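Local coordinates for protein PKS (Streptomyces albus, PDB 4OQJ) that probably acts as a ketosynthase that condenses acyl and extender units bound to carrier proteins during oxazolomycin biosynthesis, at residues I385-L388 and L393-S396; D39-V44 and G380-I385; F55-L60 and P68-D73. All coordinates share one frame; numbering follows the deposited sequence.

How the interactions relate
Interactions 1 and 2 both use helix 376-390, share Ile385 and have centres 7 Å apart. Trp42 joins them: its CH2 lies 3.5 Å from Val394 CG1 and its CE3 lies 3.6 Å from Leu386 CB. Interaction 3, by contrast, stands well apart. It is nested in sequence within the long loop that interaction 2 closes, but it is remote in space, its nearest atoms about 16 Å from interaction 2 and about 22 Å from interaction 1. None of the segments includes Ser292 or Lys294, which mark the potassium site; all lie within the ketosynthase family region.

Interaction 1 (I385-L388 and L393-S396); sequences ILML and LVPS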
ATOM      1  N   ILE A 385     -13.805   8.236  16.497  1.00 14.46           N
ATOM      2  CA  ILE A 385     -14.232   9.484  15.862  1.00 15.66           C
ATOM      3  C   ILE A 385     -15.598   9.941  16.391  1.00 15.43           C
ATOM      4  O   ILE A 385     -15.790  11.118  16.674  1.00 17.47           O
ATOM      5  CB  ILE A 385     -14.290   9.337  14.328  1.00 14.85           C
ATOM      6  CG1 ILE A 385     -12.875   9.231  13.765  1.00 15.38           C
ATOM      7  CG2 ILE A 385     -15.024  10.522  13.688  1.00 15.25           C
ATOM      8  CD1 ILE A 385     -12.816   8.779  12.314  1.00 14.61           C
ATOM      9  N   LEU A 386     -16.543   9.017  16.537  1.00 15.52           N
ATOM     10  CA  LEU A 386     -17.878   9.380  17.016  1.00 18.25           C
ATOM     11  C   LEU A 386     -17.849   9.848  18.473  1.00 20.73           C
ATOM     12  O   LEU A 386     -18.533  10.810  18.836  1.00 18.40           O
ATOM     13  CB  LEU A 386     -18.841   8.200  16.856  1.00 16.32           C
ATOM     14  CG  LEU A 386     -19.139   7.843  15.388  1.00 15.71           C
ATOM     15  CD1 LEU A 386     -19.847   6.505  15.278  1.00 17.14           C
ATOM     16  CD2 LEU A 386     -19.990   8.931  14.729  1.00 18.16           C
HETATM   17  N   MSE A 387     -17.067   9.169  19.305  1.00 16.50           N
HETATM   18  CA  MSE A 387     -16.909   9.557  20.706  1.00 18.05           C
HETATM   19  C   MSE A 387     -16.413  10.987  20.808  1.00 19.07           C
HETATM   20  O   MSE A 387     -16.896  11.757  21.638  1.00 19.87           O
HETATM   21  CB  MSE A 387     -15.915   8.636  21.432  1.00 18.00           C
HETATM   22  CG  MSE A 387     -16.391   7.231  21.667  1.00 20.04           C
HETATM   23 SE   MSE A 387     -14.888   6.114  22.276  0.69 25.55          SE
HETATM   24  CE  MSE A 387     -14.488   7.010  23.944  1.00 25.80           C
ATOM     25  N   LEU A 388     -15.416  11.314  19.978  1.00 17.88           N
ATOM     26  CA  LEU A 388     -14.775  12.626  19.990  1.00 18.64           C
ATOM     27  C   LEU A 388     -15.722  13.710  19.497  1.00 21.29           C
ATOM     28  O   LEU A 388     -15.779  14.801  20.063  1.00 22.70           O
ATOM     29  CB  LEU A 388     -13.510  12.621  19.125  1.00 18.16           C
ATOM     30  CG  LEU A 388     -12.255  11.969  19.712  1.00 18.96           C
ATOM     31  CD1 LEU A 388     -11.219  11.723  18.609  1.00 16.14           C
ATOM     32  CD2 LEU A 388     -11.672  12.846  20.800  1.00 23.15           C
ATOM     33  N   LEU A 393     -17.776   9.588  26.249  1.00 24.21           N
ATOM     34  CA  LEU A 393     -17.164   8.284  26.425  1.00 23.04           C
ATOM     35  C   LEU A 393     -18.265   7.242  26.407  1.00 23.81           C
ATOM     36  O   LEU A 393     -19.386   7.540  26.833  1.00 25.03           O
ATOM     37  CB  LEU A 393     -16.386   8.206  27.740  1.00 24.83           C
ATOM     38  CG  LEU A 393     -15.149   9.093  27.921  1.00 31.47           C
ATOM     39  CD1 LEU A 393     -14.635   9.006  29.365  1.00 33.03           C
ATOM     40  CD2 LEU A 393     -14.051   8.711  26.953  1.00 26.43           C
ATOM     41  N   VAL A 394     -17.951   6.033  25.943  1.00 20.75           N
ATOM     42  CA  VAL A 394     -18.904   4.927  25.932  1.00 20.63           C
ATOM     43  C   VAL A 394     -18.290   3.666  26.555  1.00 20.44           C
ATOM     44  O   VAL A 394     -17.069   3.559  26.671  1.00 20.02           O
ATOM     45  CB  VAL A 394     -19.395   4.594  24.504  1.00 20.00           C
ATOM     46  CG1 VAL A 394     -20.028   5.820  23.831  1.00 19.59           C
ATOM     47  CG2 VAL A 394     -18.245   4.029  23.653  1.00 19.41           C
ATOM     48  N   PRO A 395     -19.140   2.706  26.963  1.00 22.15           N
ATOM     49  CA  PRO A 395     -18.651   1.512  27.652  1.00 21.50           C
ATOM     50  C   PRO A 395     -17.850   0.569  26.767  1.00 20.78           C
ATOM     51  O   PRO A 395     -18.101   0.463  25.563  1.00 18.40           O
ATOM     52  CB  PRO A 395     -19.935   0.809  28.111  1.00 24.36           C
ATOM     53  CG  PRO A 395     -20.987   1.840  28.085  1.00 28.04           C
ATOM     54  CD  PRO A 395     -20.611   2.762  26.965  1.00 24.58           C
ATOM     55  N   SER A 396     -16.882  -0.089  27.393  1.00 19.67           N
ATOM     56  CA  SER A 396     -16.291  -1.311  26.883  1.00 20.09           C
ATOM     57  C   SER A 396     -17.053  -2.439  27.581  1.00 21.02           C
ATOM     58  O   SER A 396     -17.203  -2.415  28.797  1.00 20.85           O
ATOM     59  CB  SER A 396     -14.790  -1.350  27.184  1.00 23.11           C
ATOM     60  OG  SER A 396     -14.138  -2.369  26.444  1.00 24.15           O
TER
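Met387, a selenomethionine in this crystal, sends its side chain toward Leu393 and Val394 with CG anti to its own carbonyl carbon (chi1 -70°), and a bend at the last torsion (chi3 63°) then turns the methyl CE onto Leu393. The result is a lone long side chain laid against the start of the segment 393-396. CE touches the CD2 branch of Leu393 at 3.5 Å, closer than ordinary carbon-carbon contact, and also approaches the Leu393 backbone, with CE 3.9 Å from CA. Although the CB of Leu393 points away from the helix, its CD2 branch folds back, so CE meets both that branch and the backbone. The second partner is Val394, whose CG2 sits between the backbone N and the carbonyl carbon (chi1 -57° to CG1) and faces the bend of Met387: SE and CG2 are 4.2 Å apart, a looser contact than that made by CE. The selenium therefore rests beside one branched residue while the methyl beyond it presses on the other.

The side chains that meet are all apolar, yet one polar atom is enclosed with them. The amide N of Val394 is buried with no hydrogen-bonding partner anywhere in the model, and the group it faces here, Met387 CE at 4.1 Å from Val394 N, cannot accept a hydrogen bond.

In the fold, the contact closes the tight return from helix 376-390 through the short strand 392-393. The backbone of Leu393 is hydrogen-bonded to that of Lys420, while Trp422 packs against both Met387 and Leu393. Trp42 of helix 38-46 also touches Met387 and Val394, so the return segment is held among helix 376-390, helix 38-46 and the chain around 420-422.

Interaction 2 (D39-V44 and G380-I385); sequences DTFWKV and GLIKTI
Phe41 presents the edge of its ring to Ile382 and sets CE2 against Lys383, and together these form the close-packed part of a helix-helix contact whose segments are more than 330 residues apart in sequence. With CG anti to the backbone N (chi1 -174°), the ring is carried toward helix 376-390, where CD2 comes within 3.9 Å of Ile382 CG2, near the ring plane. One step round the ring, CE2 lies 3.8 Å from the backbone N of Lys383, approached obliquely. Lys383 CB also borders the ring, 4.2 Å from CE2, before the extended chain leads its amine away to a salt bridge with Glu327 and a hydrogen bond with Tyr325.

The other side of helix 38-46 is quite different: Asp39 and Thr40 are exposed and Lys43 is partly so, none of them meeting helix 376-390 here. Trp42 lies between these extremes, turning to stack on His390. Phe41, by contrast, is enclosed further by an edge-to-face contact with Phe32.

Within helix 376-390, Gly380 O is gripped twice. Thr384 OG1 donates to it at 2.9 Å, tilted 25° from the carbonyl plane, and Thr384 N reaches it from the opposite face. Between these segments no polar bond forms; the association rests on van der Waals packing of the Phe41 ring against the Ile382 methyl and the backbone and CB of Lys383, while the lysine charge is probably balanced by Glu327.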
ATOM      1  N   ASP A  39     -24.853   6.709  12.445  1.00 21.89           N
ATOM      2  CA  ASP A  39     -25.818   7.092  13.477  1.00 23.71           C
ATOM      3  C   ASP A  39     -26.285   5.878  14.244  1.00 21.43           C
ATOM      4  O   ASP A  39     -26.383   5.925  15.472  1.00 21.85           O
ATOM      5  CB  ASP A  39     -27.021   7.812  12.876  1.00 34.17           C
ATOM      6  CG  ASP A  39     -26.749   9.288  12.599  1.00 42.10           C
ATOM      7  OD1 ASP A  39     -25.635   9.767  12.901  1.00 44.47           O
ATOM      8  OD2 ASP A  39     -27.665   9.970  12.090  1.00 46.61           O
ATOM      9  N   THR A  40     -26.570   4.782  13.547  1.00 16.89           N
ATOM     10  CA  THR A  40     -27.008   3.580  14.254  1.00 19.73           C
ATOM     11  C   THR A  40     -25.815   2.939  14.985  1.00 18.40           C
ATOM     12  O   THR A  40     -25.989   2.239  15.986  1.00 18.31           O
ATOM     13  CB  THR A  40     -27.688   2.552  13.306  1.00 17.71           C
ATOM     14  OG1 THR A  40     -26.887   2.323  12.141  1.00 19.54           O
ATOM     15  CG2 THR A  40     -29.046   3.062  12.856  1.00 20.97           C
ATOM     16  N   PHE A  41     -24.602   3.169  14.492  1.00 17.36           N
ATOM     17  CA  PHE A  41     -23.408   2.651  15.171  1.00 17.44           C
ATOM     18  C   PHE A  41     -23.222   3.405  16.486  1.00 18.31           C
ATOM     19  O   PHE A  41     -22.897   2.815  17.511  1.00 19.85           O
ATOM     20  CB  PHE A  41     -22.169   2.788  14.268  1.00 17.67           C
ATOM     21  CG  PHE A  41     -20.913   2.144  14.818  1.00 16.55           C
ATOM     22  CD1 PHE A  41     -20.958   0.926  15.503  1.00 17.90           C
ATOM     23  CD2 PHE A  41     -19.675   2.732  14.601  1.00 16.98           C
ATOM     24  CE1 PHE A  41     -19.794   0.329  15.994  1.00 19.57           C
ATOM     25  CE2 PHE A  41     -18.498   2.130  15.076  1.00 15.02           C
ATOM     26  CZ  PHE A  41     -18.566   0.925  15.772  1.00 15.82           C
ATOM     27  N   TRP A  42     -23.446   4.713  16.459  1.00 16.58           N
ATOM     28  CA  TRP A  42     -23.328   5.498  17.668  1.00 19.64           C
ATOM     29  C   TRP A  42     -24.360   5.042  18.683  1.00 22.60           C
ATOM     30  O   TRP A  42     -24.120   5.108  19.888  1.00 18.28           O
ATOM     31  CB  TRP A  42     -23.500   6.984  17.387  1.00 17.69           C
ATOM     32  CG  TRP A  42     -23.458   7.774  18.641  1.00 18.98           C
ATOM     33  CD1 TRP A  42     -24.451   8.538  19.163  1.00 22.05           C
ATOM     34  CD2 TRP A  42     -22.358   7.858  19.558  1.00 19.33           C
ATOM     35  NE1 TRP A  42     -24.039   9.102  20.347  1.00 24.99           N
ATOM     36  CE2 TRP A  42     -22.755   8.703  20.608  1.00 22.21           C
ATOM     37  CE3 TRP A  42     -21.067   7.309  19.577  1.00 19.82           C
ATOM     38  CZ2 TRP A  42     -21.914   9.013  21.679  1.00 23.63           C
ATOM     39  CZ3 TRP A  42     -20.232   7.617  20.631  1.00 20.30           C
ATOM     40  CH2 TRP A  42     -20.667   8.458  21.684  1.00 20.52           C
ATOM     41  N   LYS A  43     -25.503   4.565  18.200  1.00 21.09           N
ATOM     42  CA  LYS A  43     -26.531   4.069  19.108  1.00 24.17           C
ATOM     43  C   LYS A  43     -26.088   2.767  19.768  1.00 24.93           C
ATOM     44  O   LYS A  43     -26.279   2.590  20.963  1.00 24.58           O
ATOM     45  CB  LYS A  43     -27.857   3.882  18.376  1.00 23.85           C
ATOM     46  CG  LYS A  43     -28.529   5.193  18.003  1.00 28.88           C
ATOM     47  N   VAL A  44     -25.474   1.869  19.001  1.00 19.87           N
ATOM     48  CA  VAL A  44     -24.913   0.639  19.558  1.00 19.43           C
ATOM     49  C   VAL A  44     -23.906   0.982  20.649  1.00 20.80           C
ATOM     50  O   VAL A  44     -23.892   0.356  21.706  1.00 19.66           O
ATOM     51  CB  VAL A  44     -24.225  -0.236  18.461  1.00 18.38           C
ATOM     52  CG1 VAL A  44     -23.359  -1.338  19.081  1.00 21.08           C
ATOM     53  CG2 VAL A  44     -25.277  -0.858  17.539  1.00 17.30           C
ATOM     54  N   GLY A 380     -12.774   0.317  15.058  1.00 12.81           N
ATOM     55  CA  GLY A 380     -12.102   1.000  16.163  1.00 13.91           C
ATOM     56  C   GLY A 380     -11.939   2.509  15.938  1.00 13.21           C
ATOM     57  O   GLY A 380     -12.180   3.307  16.838  1.00 11.06           O
ATOM     58  N   LEU A 381     -11.521   2.896  14.734  1.00 11.08           N
ATOM     59  CA  LEU A 381     -11.299   4.302  14.414  1.00 11.36           C
ATOM     60  C   LEU A 381     -12.619   5.068  14.370  1.00 12.01           C
ATOM     61  O   LEU A 381     -12.728   6.168  14.926  1.00 13.84           O
ATOM     62  CB  LEU A 381     -10.557   4.437  13.080  1.00 10.94           C
ATOM     63  CG  LEU A 381     -10.288   5.857  12.555  1.00 15.41           C
ATOM     64  CD1 LEU A 381      -9.561   6.716  13.581  1.00 18.33           C
ATOM     65  CD2 LEU A 381      -9.489   5.784  11.268  1.00 17.04           C
ATOM     66  N   ILE A 382     -13.630   4.480  13.734  1.00 10.16           N
ATOM     67  CA  ILE A 382     -14.905   5.158  13.604  1.00 11.40           C
ATOM     68  C   ILE A 382     -15.576   5.285  14.967  1.00 11.23           C
ATOM     69  O   ILE A 382     -16.159   6.313  15.231  1.00 11.62           O
ATOM     70  CB  ILE A 382     -15.828   4.464  12.580  1.00 11.06           C
ATOM     71  CG1 ILE A 382     -15.263   4.708  11.176  1.00 11.39           C
ATOM     72  CG2 ILE A 382     -17.252   5.040  12.650  1.00 14.69           C
ATOM     73  CD1 ILE A 382     -15.939   3.934  10.060  1.00 10.14           C
ATOM     74  N   LYS A 383     -15.455   4.293  15.852  1.00 12.24           N
ATOM     75  CA  LYS A 383     -15.988   4.448  17.207  1.00 13.18           C
ATOM     76  C   LYS A 383     -15.343   5.650  17.862  1.00 16.28           C
ATOM     77  O   LYS A 383     -16.011   6.449  18.506  1.00 17.05           O
ATOM     78  CB  LYS A 383     -15.741   3.194  18.072  1.00 12.77           C
ATOM     79  CG  LYS A 383     -15.721   3.444  19.595  1.00 13.46           C
ATOM     80  CD  LYS A 383     -15.328   2.178  20.367  1.00 16.37           C
ATOM     81  CE  LYS A 383     -15.207   2.452  21.869  1.00 17.26           C
ATOM     82  NZ  LYS A 383     -14.777   1.230  22.551  1.00 15.62           N
ATOM     83  N   THR A 384     -14.029   5.764  17.704  1.00 13.43           N
ATOM     84  CA  THR A 384     -13.267   6.803  18.387  1.00 14.54           C
ATOM     85  C   THR A 384     -13.615   8.171  17.807  1.00 15.53           C
ATOM     86  O   THR A 384     -13.734   9.151  18.534  1.00 16.55           O
ATOM     87  CB  THR A 384     -11.734   6.520  18.275  1.00 17.98           C
ATOM     88  OG1 THR A 384     -11.446   5.252  18.887  1.00 16.96           O
ATOM     89  CG2 THR A 384     -10.919   7.597  18.953  1.00 16.12           C
ATOM     90  N   ILE A 385     -13.805   8.236  16.497  1.00 14.46           N
ATOM     91  CA  ILE A 385     -14.232   9.484  15.862  1.00 15.66           C
ATOM     92  C   ILE A 385     -15.598   9.941  16.391  1.00 15.43           C
ATOM     93  O   ILE A 385     -15.790  11.118  16.674  1.00 17.47           O
ATOM     94  CB  ILE A 385     -14.290   9.337  14.328  1.00 14.85           C
ATOM     95  CG1 ILE A 385     -12.875   9.231  13.765  1.00 15.38           C
ATOM     96  CG2 ILE A 385     -15.024  10.522  13.688  1.00 15.25           C
ATOM     97  CD1 ILE A 385     -12.816   8.779  12.314  1.00 14.61           C
TER

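Interaction 3 (F55-L60 and P68-D73); sequences FSDEEL and PLLADD
Leu70 meets Leu60 and Asp57 across two short helices, and following the segment 68-73 explains why it is the residue that does so. Pro68, near the start of the short helix 67-71, is exposed. Leu69 comes next and turns elsewhere, packing on Tyr75 and on Leu231. Leu70 follows, pointing toward helix 57-62 with CG anti to the carbonyl carbon (chi1 -81°), which places its CD2 methyl against the other helix. That methyl lies 3.4 Å from Leu60 CD1, tighter than usual for two carbons, and 3.7 Å from Leu60 CB, so it is pressed along the side of Leu60 as well as against its branch. CD2 also stands 3.7 Å from OD1 of the partly exposed Asp57. Beyond Ala71, which is exposed, Asp72 leaves helical geometry; its N makes weak bonds to Pro68 O and Leu69 O, and its OD1 accepts from Arg74 N.

The opposing helix is fixed at its start by a capping box: Ser56 OG accepts from Glu59 N at 3.0 Å, and Ser56 N donates to Glu59 OE1 at 2.7 Å in a nearly straight bond (169°).

Lys77 of strand 75-79, outside both segments, binds Asp57 OD1 in a salt bridge while touching Leu60 and Leu70. Across the contact itself the chemistry is that of a leucine pair: the carboxylate oxygen beside the Leu70 methyl gains nothing polar from it and is satisfied by Lys77 instead.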
ATOM      1  N   PHE A  55     -27.934 -18.126  16.961  1.00 31.58           N
ATOM      2  CA  PHE A  55     -28.597 -18.880  15.898  1.00 28.07           C
ATOM      3  C   PHE A  55     -29.376 -20.055  16.476  1.00 29.66           C
ATOM      4  O   PHE A  55     -28.859 -20.798  17.315  1.00 30.02           O
ATOM      5  CB  PHE A  55     -27.587 -19.408  14.879  1.00 26.85           C
ATOM      6  CG  PHE A  55     -26.729 -18.345  14.250  1.00 28.52           C
ATOM      7  CD1 PHE A  55     -27.291 -17.339  13.490  1.00 31.25           C
ATOM      8  CD2 PHE A  55     -25.350 -18.385  14.395  1.00 31.15           C
ATOM      9  CE1 PHE A  55     -26.492 -16.372  12.894  1.00 29.26           C
ATOM     10  CE2 PHE A  55     -24.543 -17.419  13.800  1.00 29.15           C
ATOM     11  CZ  PHE A  55     -25.122 -16.418  13.051  1.00 26.29           C
ATOM     12  N   SER A  56     -30.614 -20.221  16.018  1.00 32.47           N
ATOM     13  CA  SER A  56     -31.416 -21.382  16.388  1.00 35.78           C
ATOM     14  C   SER A  56     -30.887 -22.586  15.637  1.00 33.50           C
ATOM     15  O   SER A  56     -30.239 -22.435  14.598  1.00 30.55           O
ATOM     16  CB  SER A  56     -32.886 -21.158  16.046  1.00 33.75           C
ATOM     17  OG  SER A  56     -33.033 -21.022  14.640  1.00 31.59           O
ATOM     18  N   ASP A  57     -31.166 -23.777  16.152  1.00 33.59           N
ATOM     19  CA  ASP A  57     -30.841 -25.007  15.439  1.00 34.52           C
ATOM     20  C   ASP A  57     -31.497 -25.028  14.062  1.00 34.85           C
ATOM     21  O   ASP A  57     -30.888 -25.482  13.094  1.00 35.78           O
ATOM     22  CB  ASP A  57     -31.279 -26.241  16.240  1.00 37.75           C
ATOM     23  CG  ASP A  57     -30.381 -26.516  17.430  1.00 39.92           C
ATOM     24  OD1 ASP A  57     -29.238 -26.014  17.443  1.00 41.90           O
ATOM     25  OD2 ASP A  57     -30.818 -27.245  18.347  1.00 44.98           O
ATOM     26  N   GLU A  58     -32.730 -24.533  13.970  1.00 34.94           N
ATOM     27  CA  GLU A  58     -33.417 -24.456  12.683  1.00 35.00           C
ATOM     28  C   GLU A  58     -32.625 -23.611  11.681  1.00 33.45           C
ATOM     29  O   GLU A  58     -32.418 -24.024  10.538  1.00 33.18           O
ATOM     30  CB  GLU A  58     -34.823 -23.872  12.840  1.00 37.34           C
ATOM     31  CG  GLU A  58     -35.585 -23.777  11.515  1.00 42.65           C
ATOM     32  CD  GLU A  58     -36.861 -22.965  11.612  1.00 44.17           C
ATOM     33  OE1 GLU A  58     -37.190 -22.480  12.717  1.00 43.96           O
ATOM     34  OE2 GLU A  58     -37.545 -22.824  10.577  1.00 45.83           O
ATOM     35  N   GLU A  59     -32.198 -22.426  12.106  1.00 31.66           N
ATOM     36  CA  GLU A  59     -31.417 -21.539  11.241  1.00 31.67           C
ATOM     37  C   GLU A  59     -30.112 -22.183  10.816  1.00 33.35           C
ATOM     38  O   GLU A  59     -29.691 -22.041   9.673  1.00 38.50           O
ATOM     39  CB  GLU A  59     -31.126 -20.213  11.948  1.00 36.37           C
ATOM     40  CG  GLU A  59     -32.366 -19.352  12.147  1.00 45.59           C
ATOM     41  CD  GLU A  59     -32.193 -18.270  13.204  1.00 50.54           C
ATOM     42  OE1 GLU A  59     -31.425 -18.469  14.177  1.00 45.23           O
ATOM     43  OE2 GLU A  59     -32.841 -17.212  13.055  1.00 53.73           O
ATOM     44  N   LEU A  60     -29.466 -22.889  11.739  1.00 32.31           N
ATOM     45  CA  LEU A  60     -28.200 -23.537  11.426  1.00 32.74           C
ATOM     46  C   LEU A  60     -28.422 -24.672  10.420  1.00 35.03           C
ATOM     47  O   LEU A  60     -27.633 -24.861   9.494  1.00 37.42           O
ATOM     48  CB  LEU A  60     -27.534 -24.048  12.704  1.00 31.81           C
ATOM     49  CG  LEU A  60     -27.052 -22.915  13.620  1.00 30.79           C
ATOM     50  CD1 LEU A  60     -26.741 -23.425  15.016  1.00 29.41           C
ATOM     51  CD2 LEU A  60     -25.838 -22.212  13.021  1.00 32.60           C
ATOM     52  N   PRO A  68     -23.671 -33.676  13.194  1.00 60.16           N
ATOM     53  CA  PRO A  68     -22.659 -33.951  14.226  1.00 61.62           C
ATOM     54  C   PRO A  68     -22.090 -32.663  14.815  1.00 60.00           C
ATOM     55  O   PRO A  68     -21.739 -32.602  15.994  1.00 55.73           O
ATOM     56  CB  PRO A  68     -21.569 -34.721  13.468  1.00 61.31           C
ATOM     57  CG  PRO A  68     -22.206 -35.202  12.218  1.00 62.52           C
ATOM     58  CD  PRO A  68     -23.273 -34.212  11.880  1.00 61.87           C
ATOM     59  N   LEU A  69     -22.004 -31.641  13.968  1.00 58.76           N
ATOM     60  CA  LEU A  69     -21.470 -30.338  14.343  1.00 53.05           C
ATOM     61  C   LEU A  69     -22.370 -29.641  15.371  1.00 53.30           C
ATOM     62  O   LEU A  69     -21.889 -29.102  16.369  1.00 50.15           O
ATOM     63  CB  LEU A  69     -21.313 -29.487  13.082  1.00 52.21           C
ATOM     64  CG  LEU A  69     -20.294 -28.354  13.010  1.00 55.21           C
ATOM     65  CD1 LEU A  69     -18.959 -28.736  13.634  1.00 58.09           C
ATOM     66  CD2 LEU A  69     -20.108 -27.965  11.544  1.00 53.57           C
ATOM     67  N   LEU A  70     -23.679 -29.664  15.121  1.00 53.15           N
ATOM     68  CA  LEU A  70     -24.661 -29.073  16.027  1.00 47.55           C
ATOM     69  C   LEU A  70     -24.624 -29.714  17.396  1.00 57.18           C
ATOM     70  O   LEU A  70     -24.753 -29.034  18.414  1.00 65.83           O
ATOM     71  CB  LEU A  70     -26.075 -29.213  15.454  1.00 47.01           C
ATOM     72  CG  LEU A  70     -26.530 -28.204  14.407  1.00 54.43           C
ATOM     73  CD1 LEU A  70     -27.911 -28.593  13.889  1.00 65.32           C
ATOM     74  CD2 LEU A  70     -26.560 -26.807  14.992  1.00 52.47           C
ATOM     75  N   ALA A  71     -24.459 -31.032  17.406  1.00 64.33           N
ATOM     76  CA  ALA A  71     -24.478 -31.813  18.637  1.00 67.00           C
ATOM     77  C   ALA A  71     -23.246 -31.547  19.496  1.00 63.12           C
ATOM     78  O   ALA A  71     -23.295 -31.677  20.722  1.00 62.80           O
ATOM     79  CB  ALA A  71     -24.575 -33.292  18.310  1.00 70.95           C
ATOM     80  N   ASP A  72     -22.148 -31.178  18.840  1.00 57.99           N
ATOM     81  CA  ASP A  72     -20.869 -30.980  19.513  1.00 52.45           C
ATOM     82  C   ASP A  72     -20.942 -29.828  20.516  1.00 50.55           C
ATOM     83  O   ASP A  72     -21.287 -28.698  20.165  1.00 51.41           O
ATOM     84  CB  ASP A  72     -19.770 -30.732  18.480  1.00 51.99           C
ATOM     85  CG  ASP A  72     -18.376 -30.916  19.051  1.00 58.10           C
ATOM     86  OD1 ASP A  72     -18.217 -30.800  20.285  1.00 55.92           O
ATOM     87  OD2 ASP A  72     -17.440 -31.171  18.261  1.00 63.10           O
ATOM     88  N   ASP A  73     -20.613 -30.130  21.769  1.00 55.02           N
ATOM     89  CA  ASP A  73     -20.726 -29.166  22.861  1.00 55.99           C
ATOM     90  C   ASP A  73     -19.690 -28.043  22.739  1.00 49.72           C
ATOM     91  O   ASP A  73     -19.786 -27.023  23.422  1.00 53.38           O
ATOM     92  CB  ASP A  73     -20.576 -29.879  24.212  1.00 61.21           C
TER